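Local coordinates for cytochrome c551 (Achromobacter xylosoxidans, PDB 2ZON), which probably carries single electrons between redox partners by means of one covalently attached haem, as class I c-type cytochromes do, at residues V22-A25 and N30-K33; K14-A19 and A80-A85; P63-T68 and A73-A78. One frame throughout, in Å; residues are numbered along the deposited sequence.

Interaction 1: V22-A25 and N30-K33; sequences VCHA and NAPK. With HEM (protoporphyrin IX containing Fe), chain K.
His24 and Pro32 meet through one straight hydrogen bond. ND1 of the imidazole gives its N-H to the carbonyl O of Pro32 at 2.8 Å, with an N-H...O angle of 172°. The oxygen lies in the plane of the ring. The donor, in turn, is tilted out of the carbonyl plane by 28°. At the far side of the ring NE2 binds the haem iron at 2.1 Å, and Met62 SD is the other protein ligand.

Apolar contacts pack round the imidazole. CB of Ala31 sits over one face, 4.0 Å from the ring centroid, in a CH-pi contact. The same methyl also reaches C1D of the porphyrin, and so touches both ring and haem. CD of Pro32 comes up to CE1 of His24 at 3.7 Å and also approaches the haem. Trp40 and Phe43 of helix 37-46 pack on this proline.

One covalent bond belongs to the contact: Cys23 SG to haem CAC, a thioether. The SG of Cys23 stands beside the backbone N, chi1 -61°, which carries the sulfur to the vinyl-derived carbon. Cys23 and His24 are the last two residues of the CXXCH motif of c-type cytochromes.

Backbone and solvent contacts finish the join. CA of Lys33 makes a CH...O contact with His24 O at 3.2 Å. The lysine chain, bent at chi3 and chi4, curls back toward Ala25. There a water donates to Ala25 O at 2.6 Å and accepts a weak bond from Lys33 NZ.

With ND1 held by a carbonyl and NE2 on the metal, the imidazole is fixed at both ends. The bond to Pro32 O probably makes His24 a stronger electron donor to the iron, which would tend to stabilise the oxidised haem.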
loop_
_atom_site.group_PDB
_atom_site.type_symbol
_atom_site.label_atom_id
_atom_site.label_comp_id
_atom_site.label_asym_id
_atom_site.label_seq_id
_atom_site.Cartn_x
_atom_site.Cartn_y
_atom_site.Cartn_z
ATOM N N VAL D 22 -11.207 17.546 -19.837
ATOM C CA VAL D 22 -11.315 17.352 -18.382
ATOM C C VAL D 22 -12.762 17.423 -17.893
ATOM O O VAL D 22 -13.138 16.680 -16.988
ATOM C CB VAL D 22 -10.361 18.248 -17.552
ATOM C CG1 VAL D 22 -10.709 19.716 -17.688
ATOM C CG2 VAL D 22 -10.398 17.814 -16.090
ATOM N N CYS D 23 -13.570 18.277 -18.520
ATOM C CA CYS D 23 -14.991 18.396 -18.181
ATOM C C CYS D 23 -15.941 17.693 -19.151
ATOM O O CYS D 23 -17.022 17.210 -18.759
ATOM C CB CYS D 23 -15.374 19.856 -18.095
ATOM S SG CYS D 23 -14.476 20.796 -16.838
ATOM N N HIS D 24 -15.554 17.646 -20.421
ATOM C CA HIS D 24 -16.490 17.198 -21.442
ATOM C C HIS D 24 -16.441 15.695 -21.743
ATOM O O HIS D 24 -17.325 15.184 -22.443
ATOM C CB HIS D 24 -16.345 18.057 -22.715
ATOM C CG HIS D 24 -16.935 19.430 -22.590
ATOM N ND1 HIS D 24 -18.277 19.687 -22.783
ATOM C CD2 HIS D 24 -16.361 20.624 -22.311
ATOM C CE1 HIS D 24 -18.505 20.978 -22.627
ATOM N NE2 HIS D 24 -17.357 21.573 -22.350
ATOM N N ALA D 25 -15.437 14.990 -21.217
ATOM C CA ALA D 25 -15.345 13.522 -21.379
ATOM C C ALA D 25 -16.492 12.826 -20.650
ATOM O O ALA D 25 -17.319 12.146 -21.256
ATOM C CB ALA D 25 -14.016 12.992 -20.872
ATOM N N ASN D 30 -22.221 19.095 -15.175
ATOM C CA ASN D 30 -23.281 19.020 -16.191
ATOM C C ASN D 30 -22.830 19.521 -17.566
ATOM O O ASN D 30 -23.644 20.002 -18.358
ATOM C CB ASN D 30 -24.544 19.780 -15.744
ATOM C CG ASN D 30 -25.304 19.080 -14.619
ATOM O OD1 ASN D 30 -26.536 19.075 -14.615
ATOM N ND2 ASN D 30 -24.580 18.492 -13.662
ATOM N N ALA D 31 -21.528 19.437 -17.842
ATOM C CA ALA D 31 -21.027 19.796 -19.166
ATOM C C ALA D 31 -21.579 18.787 -20.182
ATOM O O ALA D 31 -21.618 17.578 -19.897
ATOM C CB ALA D 31 -19.495 19.808 -19.183
ATOM N N PRO D 32 -22.041 19.276 -21.350
ATOM C CA PRO D 32 -22.536 18.319 -22.351
ATOM C C PRO D 32 -21.402 17.411 -22.797
ATOM O O PRO D 32 -20.368 17.896 -23.259
ATOM C CB PRO D 32 -23.021 19.207 -23.501
ATOM C CG PRO D 32 -22.376 20.546 -23.283
ATOM C CD PRO D 32 -22.149 20.672 -21.804
ATOM N N LYS D 33 -21.585 16.104 -22.623
ATOM C CA LYS D 33 -20.520 15.137 -22.882
ATOM C C LYS D 33 -20.217 15.022 -24.368
ATOM O O LYS D 33 -21.126 15.113 -25.205
ATOM C CB LYS D 33 -20.881 13.766 -22.314
ATOM C CG LYS D 33 -21.117 13.771 -20.815
ATOM C CD LYS D 33 -21.799 12.484 -20.352
ATOM C CE LYS D 33 -20.848 11.284 -20.351
ATOM N NZ LYS D 33 -20.585 10.702 -21.718
HETATM C CHA HEM K . -20.518 24.133 -22.311
HETATM C CHB HEM K . -16.856 23.758 -25.406
HETATM C CHC HEM K . -13.816 23.690 -21.696
HETATM C CHD HEM K . -17.513 22.943 -18.741
HETATM C C1A HEM K . -19.833 24.110 -23.529
HETATM C C2A HEM K . -20.354 24.317 -24.807
HETATM C C3A HEM K . -19.289 24.209 -25.679
HETATM C C4A HEM K . -18.148 23.949 -24.937
HETATM C CMA HEM K . -19.306 24.346 -27.212
HETATM C CAA HEM K . -21.815 24.596 -25.145
HETATM C CBA HEM K . -22.137 26.059 -24.926
HETATM C CGA HEM K . -23.489 26.183 -24.222
HETATM O O1A HEM K . -23.708 25.435 -23.244
HETATM O O2A HEM K . -24.271 27.022 -24.693
HETATM C C1B HEM K . -15.658 23.806 -24.701
HETATM C C2B HEM K . -14.382 23.918 -25.225
HETATM C C3B HEM K . -13.494 23.922 -24.170
HETATM C C4B HEM K . -14.267 23.754 -23.014
HETATM C CMB HEM K . -14.076 24.077 -26.735
HETATM C CAB HEM K . -11.967 23.958 -24.265
HETATM C CBB HEM K . -11.406 25.142 -25.074
HETATM C C1C HEM K . -14.506 23.428 -20.510
HETATM C C2C HEM K . -13.980 23.198 -19.240
HETATM C C3C HEM K . -15.031 22.992 -18.359
HETATM C C4C HEM K . -16.187 23.090 -19.146
HETATM C CMC HEM K . -12.477 23.178 -18.916
HETATM C CAC HEM K . -14.851 22.613 -16.888
HETATM C CBC HEM K . -14.112 23.601 -15.975
HETATM C C1D HEM K . -18.692 23.282 -19.403
HETATM C C2D HEM K . -19.974 23.398 -18.866
HETATM C C3D HEM K . -20.849 23.739 -19.874
HETATM C C4D HEM K . -20.075 23.819 -21.031
HETATM C CMD HEM K . -20.337 23.183 -17.385
HETATM C CAD HEM K . -22.367 24.010 -19.760
HETATM C CBD HEM K . -22.587 25.459 -19.295
HETATM C CGD HEM K . -23.928 25.678 -18.562
HETATM O O1D HEM K . -24.969 25.353 -19.172
HETATM O O2D HEM K . -23.889 26.172 -17.406
HETATM N NA HEM K . -18.511 23.893 -23.645
HETATM N NB HEM K . -15.558 23.709 -23.360
HETATM N NC HEM K . -15.844 23.352 -20.425
HETATM N ND HEM K . -18.789 23.546 -20.715
HETATM FE FE HEM K . -17.207 23.602 -22.060
HETATM O O HOH W 1 -17.921 11.455 -23.733
#

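Interaction 2: K14-A19 and A80-A85. With HEM (protoporphyrin IX containing Fe), chain K.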
loop_
_atom_site.group_PDB
_atom_site.type_symbol
_atom_site.label_atom_id
_atom_site.label_comp_id
_atom_site.label_asym_id
_atom_site.label_seq_id
_atom_site.Cartn_x
_atom_site.Cartn_y
_atom_site.Cartn_z
ATOM N N LYS D 14 -6.616 18.401 -30.854
ATOM C CA LYS D 14 -5.434 18.552 -29.991
ATOM C C LYS D 14 -5.756 19.425 -28.781
ATOM O O LYS D 14 -5.398 19.085 -27.650
ATOM C CB LYS D 14 -4.276 19.176 -30.779
ATOM C CG LYS D 14 -3.009 19.365 -29.979
ATOM C CD LYS D 14 -1.944 19.966 -30.875
ATOM C CE LYS D 14 -0.610 20.108 -30.156
ATOM N NZ LYS D 14 -0.586 21.328 -29.316
ATOM N N LEU D 15 -6.413 20.557 -29.021
ATOM C CA LEU D 15 -6.817 21.429 -27.921
ATOM C C LEU D 15 -7.803 20.696 -27.013
ATOM O O LEU D 15 -7.671 20.703 -25.770
ATOM C CB LEU D 15 -7.459 22.704 -28.459
ATOM C CG LEU D 15 -7.345 24.030 -27.695
ATOM C CD1 LEU D 15 -8.651 24.838 -27.771
ATOM C CD2 LEU D 15 -6.787 23.968 -26.257
ATOM N N TYR D 16 -8.775 20.032 -27.636
ATOM C CA TYR D 16 -9.783 19.301 -26.881
ATOM C C TYR D 16 -9.087 18.298 -25.954
ATOM O O TYR D 16 -9.373 18.259 -24.756
ATOM C CB TYR D 16 -10.791 18.583 -27.799
ATOM C CG TYR D 16 -11.787 17.806 -26.958
ATOM C CD1 TYR D 16 -12.961 18.404 -26.486
ATOM C CD2 TYR D 16 -11.514 16.490 -26.570
ATOM C CE1 TYR D 16 -13.859 17.687 -25.655
ATOM C CE2 TYR D 16 -12.393 15.781 -25.754
ATOM C CZ TYR D 16 -13.556 16.375 -25.307
ATOM O OH TYR D 16 -14.398 15.643 -24.491
ATOM N N ARG D 17 -8.157 17.508 -26.507
ATOM C CA ARG D 17 -7.480 16.461 -25.740
ATOM C C ARG D 17 -6.586 17.005 -24.618
ATOM O O ARG D 17 -6.312 16.306 -23.646
ATOM C CB ARG D 17 -6.633 15.591 -26.669
ATOM C CG ARG D 17 -7.255 14.277 -27.037
ATOM C CD ARG D 17 -8.558 14.456 -27.774
ATOM N NE ARG D 17 -9.153 13.178 -28.188
ATOM C CZ ARG D 17 -8.545 12.281 -28.962
ATOM N NH1 ARG D 17 -7.311 12.501 -29.401
ATOM N NH2 ARG D 17 -9.169 11.165 -29.304
ATOM N N SER D 18 -6.125 18.240 -24.767
ATOM C CA SER D 18 -5.210 18.814 -23.790
ATOM C C SER D 18 -5.957 19.432 -22.616
ATOM O O SER D 18 -5.432 19.463 -21.502
ATOM C CB SER D 18 -4.365 19.893 -24.449
ATOM O OG SER D 18 -5.134 21.077 -24.591
ATOM N N ALA D 19 -7.161 19.932 -22.863
ATOM C CA ALA D 19 -7.840 20.793 -21.886
ATOM C C ALA D 19 -9.326 20.490 -21.695
ATOM O O ALA D 19 -9.755 20.009 -20.627
ATOM C CB ALA D 19 -7.655 22.251 -22.288
ATOM N N ALA D 80 -15.628 22.939 -33.368
ATOM C CA ALA D 80 -15.956 22.157 -34.557
ATOM C C ALA D 80 -15.783 20.653 -34.332
ATOM O O ALA D 80 -16.617 19.862 -34.766
ATOM C CB ALA D 80 -15.137 22.639 -35.766
ATOM N N TYR D 81 -14.707 20.264 -33.653
ATOM C CA TYR D 81 -14.455 18.863 -33.323
ATOM C C TYR D 81 -15.577 18.322 -32.421
ATOM O O TYR D 81 -16.057 17.187 -32.588
ATOM C CB TYR D 81 -13.098 18.732 -32.621
ATOM C CG TYR D 81 -12.858 17.380 -31.981
ATOM C CD1 TYR D 81 -12.537 16.257 -32.755
ATOM C CD2 TYR D 81 -12.930 17.225 -30.595
ATOM C CE1 TYR D 81 -12.297 15.010 -32.154
ATOM C CE2 TYR D 81 -12.702 16.000 -30.001
ATOM C CZ TYR D 81 -12.392 14.897 -30.776
ATOM O OH TYR D 81 -12.166 13.689 -30.145
ATOM N N MET D 82 -15.986 19.148 -31.462
ATOM C CA MET D 82 -17.016 18.740 -30.501
ATOM C C MET D 82 -18.368 18.548 -31.198
ATOM O O MET D 82 -19.024 17.510 -31.014
ATOM C CB MET D 82 -17.074 19.728 -29.336
ATOM C CG MET D 82 -15.792 19.683 -28.516
ATOM S SD MET D 82 -15.755 20.898 -27.192
ATOM C CE MET D 82 -16.906 20.150 -26.030
ATOM N N MET D 83 -18.744 19.521 -32.030
ATOM C CA MET D 83 -19.952 19.436 -32.859
ATOM C C MET D 83 -19.926 18.178 -33.749
ATOM O O MET D 83 -20.909 17.435 -33.805
ATOM C CB MET D 83 -20.100 20.702 -33.720
ATOM C CG MET D 83 -20.367 21.989 -32.931
ATOM S SD MET D 83 -20.389 23.504 -33.920
ATOM C CE MET D 83 -22.112 23.578 -34.419
ATOM N N ASP D 84 -18.796 17.936 -34.423
ATOM C CA ASP D 84 -18.624 16.769 -35.296
ATOM C C ASP D 84 -18.930 15.450 -34.559
ATOM O O ASP D 84 -19.601 14.558 -35.087
ATOM C CB ASP D 84 -17.192 16.753 -35.864
ATOM C CG ASP D 84 -16.907 15.537 -36.733
ATOM O OD1 ASP D 84 -17.193 15.577 -37.951
ATOM O OD2 ASP D 84 -16.364 14.548 -36.199
ATOM N N ALA D 85 -18.457 15.338 -33.324
ATOM C CA ALA D 85 -18.598 14.094 -32.563
ATOM C C ALA D 85 -20.070 13.804 -32.204
ATOM O O ALA D 85 -20.428 12.671 -31.870
ATOM C CB ALA D 85 -17.711 14.138 -31.304
HETATM C CHA HEM K . -20.518 24.133 -22.311
HETATM C CHB HEM K . -16.856 23.758 -25.406
HETATM C CHC HEM K . -13.816 23.690 -21.696
HETATM C CHD HEM K . -17.513 22.943 -18.741
HETATM C C1A HEM K . -19.833 24.110 -23.529
HETATM C C2A HEM K . -20.354 24.317 -24.807
HETATM C C3A HEM K . -19.289 24.209 -25.679
HETATM C C4A HEM K . -18.148 23.949 -24.937
HETATM C CMA HEM K . -19.306 24.346 -27.212
HETATM C CAA HEM K . -21.815 24.596 -25.145
HETATM C CBA HEM K . -22.137 26.059 -24.926
HETATM C CGA HEM K . -23.489 26.183 -24.222
HETATM O O1A HEM K . -23.708 25.435 -23.244
HETATM O O2A HEM K . -24.271 27.022 -24.693
HETATM C C1B HEM K . -15.658 23.806 -24.701
HETATM C C2B HEM K . -14.382 23.918 -25.225
HETATM C C3B HEM K . -13.494 23.922 -24.170
HETATM C C4B HEM K . -14.267 23.754 -23.014
HETATM C CMB HEM K . -14.076 24.077 -26.735
HETATM C CAB HEM K . -11.967 23.958 -24.265
HETATM C CBB HEM K . -11.406 25.142 -25.074
HETATM C C1C HEM K . -14.506 23.428 -20.510
HETATM C C2C HEM K . -13.980 23.198 -19.240
HETATM C C3C HEM K . -15.031 22.992 -18.359
HETATM C C4C HEM K . -16.187 23.090 -19.146
HETATM C CMC HEM K . -12.477 23.178 -18.916
HETATM C CAC HEM K . -14.851 22.613 -16.888
HETATM C CBC HEM K . -14.112 23.601 -15.975
HETATM C C1D HEM K . -18.692 23.282 -19.403
HETATM C C2D HEM K . -19.974 23.398 -18.866
HETATM C C3D HEM K . -20.849 23.739 -19.874
HETATM C C4D HEM K . -20.075 23.819 -21.031
HETATM C CMD HEM K . -20.337 23.183 -17.385
HETATM C CAD HEM K . -22.367 24.010 -19.760
HETATM C CBD HEM K . -22.587 25.459 -19.295
HETATM C CGD HEM K . -23.928 25.678 -18.562
HETATM O O1D HEM K . -24.969 25.353 -19.172
HETATM O O2D HEM K . -23.889 26.172 -17.406
HETATM N NA HEM K . -18.511 23.893 -23.645
HETATM N NB HEM K . -15.558 23.709 -23.360
HETATM N NC HEM K . -15.844 23.352 -20.425
HETATM N ND HEM K . -18.789 23.546 -20.715
HETATM FE FE HEM K . -17.207 23.602 -22.060
HETATM O O HOH W 2 -11.802 12.538 -27.687
#
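Tyr16 and Tyr81 bring their rings together obliquely, with centroids 5.3 Å apart and planes at 52°. CE2 of Tyr81 lies over one face of the Tyr16 ring, 3.7 Å from CG of Tyr16. Its neighbour CD2 rests near CB of Tyr16. Met82 touches the same ring elsewhere. CG of Met82 is 3.7 Å from CD1 of Tyr16, and its CE approaches CE1. SD of Met82 stands at the ring edge, 5.0 Å from the centroid of Tyr16, a Met-aromatic contact.

The methionine also faces the haem. SD of Met82 is 3.5 Å from CHB of the haem, and a bend at chi3 folds CE back to the same meso carbon. This Met82 is not the methionine on the iron, which is Met62. On the other segment Leu15 CD1 reaches the vinyl-derived carbon CBB of the haem.

These residues join the N-terminal helix 10-24 to the C-terminal helix 72-85. The segment axes cross almost at a right angle, 91°, and approach to 10.5 Å. Such a crossing of the two terminal helices is the hallmark of the class I cytochrome c fold.

Further out the contact turns polar. Arg17 NE and Tyr81 OH are bridged by a water, which accepts from NE at 2.8 Å and bonds to OH at 2.7 Å. The water lies in the planes of both the guanidinium and the phenol ring. Glu13 holds Arg17 NH1 in a salt bridge and also touches Tyr81. Both tyrosines have CG opposite the backbone N, which sends each ring toward the other helix. Val21, His24 and Leu34 also pack on Tyr16. Ser18 OG bonds back to Leu15 O, where the helix takes a wider pi-type turn at 16-19.

Interaction 3: P63-T68 and A73-A78; sequences PPRGGT and ATLRAA. With HEM (protoporphyrin IX containing Fe), chain K.
Arg65 and Leu75 hold the loop to the helix, on the side of the haem that carries CBB. Before them in the loop, Pro63 places CD 3.5 Å from CBC of the haem. Pro63 follows Met62, an axial ligand of the iron.

Arg65 uses both its backbone and its side chain. Its carbonyl O lies 3.7 Å from CD2 of Leu75. Its side chain, bent at chi3 (83°), crosses the leucine at about a right angle. CD1 of Leu75 thus sits over one face of the guanidinium, 3.8 Å from NH2 of Arg65. NH2 itself bonds to Ala70 O, which helps hold the group in place, and Leu56 of helix 48-57 packs on the arginine.

Gly66 brings its carbonyl O to 3.4 Å from the methyl CMC of the haem. Its phi is positive, 59°. Gly67 N bonds to Pro64 O, tightening the turn.

Thr68 closes the loop on Arg65 O. Thr68 N donates to Arg65 O at 3.0 Å, and Thr68 OG1 donates to the same Arg65 O at 2.9 Å, in the carbonyl plane. OG1 also bonds with Ala70 N and touches CD2 of Leu75; the two side chains run past each other in opposite directions. CG2 turns to CBB of the haem.

Leu75 CD2 meets CBB of the haem at 3.4 Å. No hydrogen bond links the two segments. The helix contributes apolar surface, while two bonds grip the Arg65 carbonyl from within its own loop, so the Arg65 carbonyl beside the leucine does not depend on the helix for its hydrogen bonds.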
loop_
_atom_site.group_PDB
_atom_site.type_symbol
_atom_site.label_atom_id
_atom_site.label_comp_id
_atom_site.label_asym_id
_atom_site.label_seq_id
_atom_site.Cartn_x
_atom_site.Cartn_y
_atom_site.Cartn_z
ATOM N N PRO D 63 -14.966 28.021 -17.493
ATOM C CA PRO D 63 -14.266 29.298 -17.401
ATOM C C PRO D 63 -14.058 29.926 -18.779
ATOM O O PRO D 63 -14.108 29.226 -19.788
ATOM C CB PRO D 63 -12.922 28.923 -16.762
ATOM C CG PRO D 63 -12.705 27.511 -17.167
ATOM C CD PRO D 63 -14.067 26.876 -17.236
ATOM N N PRO D 64 -13.822 31.244 -18.826
ATOM C CA PRO D 64 -13.586 31.866 -20.143
ATOM C C PRO D 64 -12.527 31.114 -20.980
ATOM O O PRO D 64 -11.515 30.634 -20.441
ATOM C CB PRO D 64 -13.106 33.274 -19.782
ATOM C CG PRO D 64 -13.779 33.554 -18.455
ATOM C CD PRO D 64 -13.758 32.226 -17.723
ATOM N N ARG D 65 -12.789 31.006 -22.282
ATOM C CA ARG D 65 -11.914 30.310 -23.248
ATOM C C ARG D 65 -11.724 28.838 -22.884
ATOM O O ARG D 65 -10.712 28.231 -23.233
ATOM C CB ARG D 65 -10.541 30.991 -23.383
ATOM C CG ARG D 65 -10.551 32.510 -23.529
ATOM C CD ARG D 65 -9.146 33.007 -23.855
ATOM N NE ARG D 65 -8.841 32.905 -25.277
ATOM C CZ ARG D 65 -9.263 33.776 -26.192
ATOM N NH1 ARG D 65 -10.017 34.805 -25.827
ATOM N NH2 ARG D 65 -8.933 33.621 -27.469
ATOM N N GLY D 66 -12.701 28.274 -22.171
ATOM C CA GLY D 66 -12.606 26.897 -21.681
ATOM C C GLY D 66 -11.394 26.706 -20.789
ATOM O O GLY D 66 -10.861 25.600 -20.684
ATOM N N GLY D 67 -10.954 27.800 -20.163
ATOM C CA GLY D 67 -9.773 27.806 -19.300
ATOM C C GLY D 67 -8.436 27.654 -20.015
ATOM O O GLY D 67 -7.454 27.215 -19.415
ATOM N N THR D 68 -8.385 28.032 -21.287
ATOM C CA THR D 68 -7.143 27.957 -22.051
ATOM C C THR D 68 -6.680 29.348 -22.486
ATOM O O THR D 68 -7.392 30.339 -22.292
ATOM C CB THR D 68 -7.304 27.089 -23.320
ATOM O OG1 THR D 68 -8.073 27.812 -24.292
ATOM C CG2 THR D 68 -7.991 25.773 -23.004
ATOM N N ALA D 73 -9.193 31.108 -33.460
ATOM C CA ALA D 73 -9.230 30.083 -34.513
ATOM C C ALA D 73 -9.079 28.659 -33.958
ATOM O O ALA D 73 -9.702 27.716 -34.468
ATOM C CB ALA D 73 -8.159 30.351 -35.567
ATOM N N THR D 74 -8.231 28.501 -32.939
ATOM C CA THR D 74 -7.991 27.175 -32.385
ATOM C C THR D 74 -9.237 26.779 -31.588
ATOM O O THR D 74 -9.682 25.637 -31.651
ATOM C CB THR D 74 -6.735 27.139 -31.498
ATOM O OG1 THR D 74 -5.591 27.539 -32.269
ATOM C CG2 THR D 74 -6.488 25.723 -30.943
ATOM N N LEU D 75 -9.785 27.734 -30.825
ATOM C CA LEU D 75 -11.042 27.477 -30.112
ATOM C C LEU D 75 -12.183 27.130 -31.083
ATOM O O LEU D 75 -12.974 26.228 -30.810
ATOM C CB LEU D 75 -11.433 28.662 -29.209
ATOM C CG LEU D 75 -10.537 28.924 -27.994
ATOM C CD1 LEU D 75 -10.763 30.314 -27.407
ATOM C CD2 LEU D 75 -10.743 27.881 -26.920
ATOM N N ARG D 76 -12.269 27.840 -32.206
ATOM C CA ARG D 76 -13.276 27.509 -33.223
ATOM C C ARG D 76 -13.129 26.063 -33.690
ATOM O O ARG D 76 -14.131 25.339 -33.853
ATOM C CB ARG D 76 -13.167 28.457 -34.414
ATOM C CG ARG D 76 -14.127 28.119 -35.543
ATOM C CD ARG D 76 -14.002 29.087 -36.690
ATOM N NE ARG D 76 -14.463 30.402 -36.274
ATOM C CZ ARG D 76 -13.670 31.421 -35.970
ATOM N NH1 ARG D 76 -14.207 32.570 -35.581
ATOM N NH2 ARG D 76 -12.346 31.299 -36.055
ATOM N N ALA D 77 -11.876 25.655 -33.910
ATOM C CA ALA D 77 -11.554 24.304 -34.350
ATOM C C ALA D 77 -11.942 23.247 -33.308
ATOM O O ALA D 77 -12.391 22.152 -33.667
ATOM C CB ALA D 77 -10.068 24.196 -34.712
ATOM N N ALA D 78 -11.775 23.576 -32.026
ATOM C CA ALA D 78 -12.143 22.648 -30.963
ATOM C C ALA D 78 -13.663 22.536 -30.858
ATOM O O ALA D 78 -14.188 21.436 -30.680
ATOM C CB ALA D 78 -11.519 23.071 -29.614
HETATM C CHA HEM K . -20.518 24.133 -22.311
HETATM C CHB HEM K . -16.856 23.758 -25.406
HETATM C CHC HEM K . -13.816 23.690 -21.696
HETATM C CHD HEM K . -17.513 22.943 -18.741
HETATM C C1A HEM K . -19.833 24.110 -23.529
HETATM C C2A HEM K . -20.354 24.317 -24.807
HETATM C C3A HEM K . -19.289 24.209 -25.679
HETATM C C4A HEM K . -18.148 23.949 -24.937
HETATM C CMA HEM K . -19.306 24.346 -27.212
HETATM C CAA HEM K . -21.815 24.596 -25.145
HETATM C CBA HEM K . -22.137 26.059 -24.926
HETATM C CGA HEM K . -23.489 26.183 -24.222
HETATM O O1A HEM K . -23.708 25.435 -23.244
HETATM O O2A HEM K . -24.271 27.022 -24.693
HETATM C C1B HEM K . -15.658 23.806 -24.701
HETATM C C2B HEM K . -14.382 23.918 -25.225
HETATM C C3B HEM K . -13.494 23.922 -24.170
HETATM C C4B HEM K . -14.267 23.754 -23.014
HETATM C CMB HEM K . -14.076 24.077 -26.735
HETATM C CAB HEM K . -11.967 23.958 -24.265
HETATM C CBB HEM K . -11.406 25.142 -25.074
HETATM C C1C HEM K . -14.506 23.428 -20.510
HETATM C C2C HEM K . -13.980 23.198 -19.240
HETATM C C3C HEM K . -15.031 22.992 -18.359
HETATM C C4C HEM K . -16.187 23.090 -19.146
HETATM C CMC HEM K . -12.477 23.178 -18.916
HETATM C CAC HEM K . -14.851 22.613 -16.888
HETATM C CBC HEM K . -14.112 23.601 -15.975
HETATM C C1D HEM K . -18.692 23.282 -19.403
HETATM C C2D HEM K . -19.974 23.398 -18.866
HETATM C C3D HEM K . -20.849 23.739 -19.874
HETATM C C4D HEM K . -20.075 23.819 -21.031
HETATM C CMD HEM K . -20.337 23.183 -17.385
HETATM C CAD HEM K . -22.367 24.010 -19.760
HETATM C CBD HEM K . -22.587 25.459 -19.295
HETATM C CGD HEM K . -23.928 25.678 -18.562
HETATM O O1D HEM K . -24.969 25.353 -19.172
HETATM O O2D HEM K . -23.889 26.172 -17.406
HETATM N NA HEM K . -18.511 23.893 -23.645
HETATM N NB HEM K . -15.558 23.709 -23.360
HETATM N NC HEM K . -15.844 23.352 -20.425
HETATM N ND HEM K . -18.789 23.546 -20.715
HETATM FE FE HEM K . -17.207 23.602 -22.060
#

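All three contacts border one haem. Interactions 1 and 3 are buried, though interaction 1 has an exposed rim at Ala25 and Lys33; interaction 2 is partly buried, with its polar end at the surface. Interactions 1 and 2 share helix 10-24 and meet where Met82 CE packs on the His24 ring. Interactions 2 and 3 share helix 72-85 and meet through Leu15, which touches Thr74, Leu75 and Ala78. Interactions 1 and 3 do not touch, their nearest atoms being about 6 Å apart. Their chemistry differs accordingly. Coordination and a direct hydrogen bond mark 22-25 with 30-33, aromatic and sulfur contacts mark the helix crossing, and van der Waals packing marks 63-68 with 73-78.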